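Side-chain contact in encapsidation protein (Bacillus phage phi29, PDB 5HD9), which is the ATPase of the phage DNA packaging motor and probably couples ATP hydrolysis to moving the viral genome into the capsid: residues A92-L95 with S96-Q99. Numbering follows the deposited sequence.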
ATOM      1  N   ALA A  92      -2.396  -9.666   5.317  1.00 13.10           N
ATOM      2  CA  ALA A  92      -3.476  -8.989   4.607  1.00 13.72           C
ATOM      3  C   ALA A  92      -4.539  -8.596   5.627  1.00 15.23           C
ATOM      4  O   ALA A  92      -5.048  -9.452   6.350  1.00 15.04           O
ATOM      5  CB  ALA A  92      -4.065  -9.884   3.529  1.00 15.84           C
ATOM      6  N   ILE A  93      -4.863  -7.308   5.692  1.00 15.50           N
ATOM      7  CA  ILE A  93      -5.784  -6.799   6.706  1.00 15.61           C
ATOM      8  C   ILE A  93      -6.942  -6.026   6.084  1.00 16.53           C
ATOM      9  O   ILE A  93      -6.719  -5.068   5.347  1.00 14.85           O
ATOM     10  CB  ILE A  93      -5.043  -5.889   7.715  1.00 15.71           C
ATOM     11  CG1 ILE A  93      -4.082  -6.740   8.549  1.00 20.84           C
ATOM     12  CG2 ILE A  93      -6.039  -5.145   8.613  1.00 14.98           C
ATOM     13  CD1 ILE A  93      -3.342  -5.995   9.636  1.00 24.46           C
ATOM     14  N   PRO A  94      -8.188  -6.436   6.386  1.00 17.32           N
ATOM     15  CA  PRO A  94      -9.312  -5.579   6.011  1.00 18.26           C
ATOM     16  C   PRO A  94      -9.423  -4.434   7.006  1.00 19.01           C
ATOM     17  O   PRO A  94      -9.567  -4.695   8.199  1.00 18.12           O
ATOM     18  CB  PRO A  94     -10.530  -6.512   6.091  1.00 21.32           C
ATOM     19  CG  PRO A  94      -9.986  -7.888   6.459  1.00 21.34           C
ATOM     20  CD  PRO A  94      -8.653  -7.651   7.079  1.00 18.31           C
ATOM     21  N   LEU A  95      -9.338  -3.193   6.535  1.00 18.86           N
ATOM     22  CA  LEU A  95      -9.347  -2.042   7.431  1.00 19.72           C
ATOM     23  C   LEU A  95     -10.625  -2.004   8.269  1.00 19.48           C
ATOM     24  O   LEU A  95     -10.632  -1.479   9.381  1.00 19.41           O
ATOM     25  CB  LEU A  95      -9.195  -0.745   6.631  1.00 19.29           C
ATOM     26  CG  LEU A  95      -8.936   0.543   7.422  1.00 21.63           C
ATOM     27  CD1 LEU A  95      -7.727   0.418   8.338  1.00 19.02           C
ATOM     28  CD2 LEU A  95      -8.747   1.704   6.460  1.00 23.40           C
ATOM     29  N   SER A  96     -11.697  -2.584   7.737  1.00 20.99           N
ATOM     30  CA  SER A  96     -12.982  -2.615   8.430  1.00 24.08           C
ATOM     31  C   SER A  96     -12.927  -3.369   9.763  1.00 24.07           C
ATOM     32  O   SER A  96     -13.715  -3.089  10.665  1.00 25.46           O
ATOM     33  CB  SER A  96     -14.049  -3.249   7.531  1.00 27.16           C
ATOM     34  OG  SER A  96     -13.700  -4.577   7.175  1.00 25.33           O
ATOM     35  N   VAL A  97     -12.004  -4.324   9.881  1.00 23.93           N
ATOM     36  CA  VAL A  97     -11.891  -5.137  11.095  1.00 27.55           C
ATOM     37  C   VAL A  97     -10.516  -5.024  11.749  1.00 26.24           C
ATOM     38  O   VAL A  97     -10.046  -5.966  12.388  1.00 23.91           O
ATOM     39  CB  VAL A  97     -12.174  -6.629  10.804  1.00 25.86           C
ATOM     40  CG1 VAL A  97     -13.609  -6.812  10.319  1.00 26.87           C
ATOM     41  CG2 VAL A  97     -11.152  -7.189   9.802  1.00 24.61           C
ATOM     42  N   TRP A  98      -9.875  -3.869  11.592  1.00 24.46           N
ATOM     43  CA  TRP A  98      -8.539  -3.660  12.148  1.00 23.16           C
ATOM     44  C   TRP A  98      -8.524  -3.806  13.669  1.00 22.23           C
ATOM     45  O   TRP A  98      -7.547  -4.297  14.236  1.00 27.22           O
ATOM     46  CB  TRP A  98      -7.997  -2.281  11.753  1.00 23.15           C
ATOM     47  CG  TRP A  98      -6.824  -1.849  12.589  1.00 20.76           C
ATOM     48  CD1 TRP A  98      -6.726  -0.716  13.344  1.00 21.26           C
ATOM     49  CD2 TRP A  98      -5.594  -2.560  12.771  1.00 18.77           C
ATOM     50  NE1 TRP A  98      -5.507  -0.674  13.978  1.00 20.12           N
ATOM     51  CE2 TRP A  98      -4.794  -1.797  13.645  1.00 19.47           C
ATOM     52  CE3 TRP A  98      -5.089  -3.768  12.281  1.00 17.59           C
ATOM     53  CZ2 TRP A  98      -3.518  -2.199  14.034  1.00 18.78           C
ATOM     54  CZ3 TRP A  98      -3.822  -4.165  12.668  1.00 18.13           C
ATOM     55  CH2 TRP A  98      -3.051  -3.384  13.535  1.00 16.89           C
ATOM     56  N   GLN A  99      -9.604  -3.395  14.326  1.00 23.29           N
ATOM     57  CA  GLN A  99      -9.677  -3.465  15.785  1.00 26.80           C
ATOM     58  C   GLN A  99      -9.457  -4.895  16.280  1.00 26.80           C
ATOM     59  O   GLN A  99      -8.811  -5.109  17.306  1.00 30.17           O
ATOM     60  CB  GLN A  99     -11.023  -2.925  16.293  1.00 35.82           C
ATOM     61  CG  GLN A  99     -12.227  -3.852  16.108  1.00 50.01           C
ATOM     62  CD  GLN A  99     -12.580  -4.087  14.650  1.00 53.92           C
ATOM     63  OE1 GLN A  99     -12.365  -3.222  13.799  1.00 63.80           O
ATOM     64  NE2 GLN A  99     -13.128  -5.263  14.357  1.00 39.93           N
TER
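Ile93 meets Trp98, and Pro94 meets Val97, in a local contact round the turn that carries the chain from strand 87-94 into the short helix 98-101. The setting is the central beta sheet of an ASCE P-loop ATPase domain. Strand 87-94 runs parallel to strand 45-50, and the contact lies at the C-terminal end of strand 87-94. Residues Leu95 and Ser96 take 3-10 backbone angles. This brings Val97 N back to Pro94 O, and the two form a hydrogen bond of 3.0 Å. The donor sits above the carbonyl plane of Pro94, not in it. One residue on, Trp98 N makes a weak bond of 3.3 Å to Leu95 O.

Pro94 and Val97 pack against each other across the turn. Val97 CG2 stands between its own backbone N and carbonyl carbon, and from there it lies over the proline ring, 3.6 Å from Pro94 CG. The same methyl lies 3.4 Å from Pro94 O, the acceptor of the Val97 N bond, so side chain and backbone of Val97 both meet Pro94.

Leu95 points the other way, onto Glu130 and Ala133 of helix 130-141. Trp98 reaches that helix too: its side chain touches Leu137 and Thr140, and NE1 of this buried residue is hydrogen-bonded to Asn136 OD1. The indole thus has contacts on both helix 130-141 and Ile93 at the strand end. Its chi1 (164°) and chi2 (-122°) together put CE3 and CZ3 of the six-membered ring beside Ile93. Ile93 CD1 meets the ring obliquely, 3.6 Å from Trp98 CZ3, while Ile93 CG2 lies 4.0 Å from Trp98 CE3.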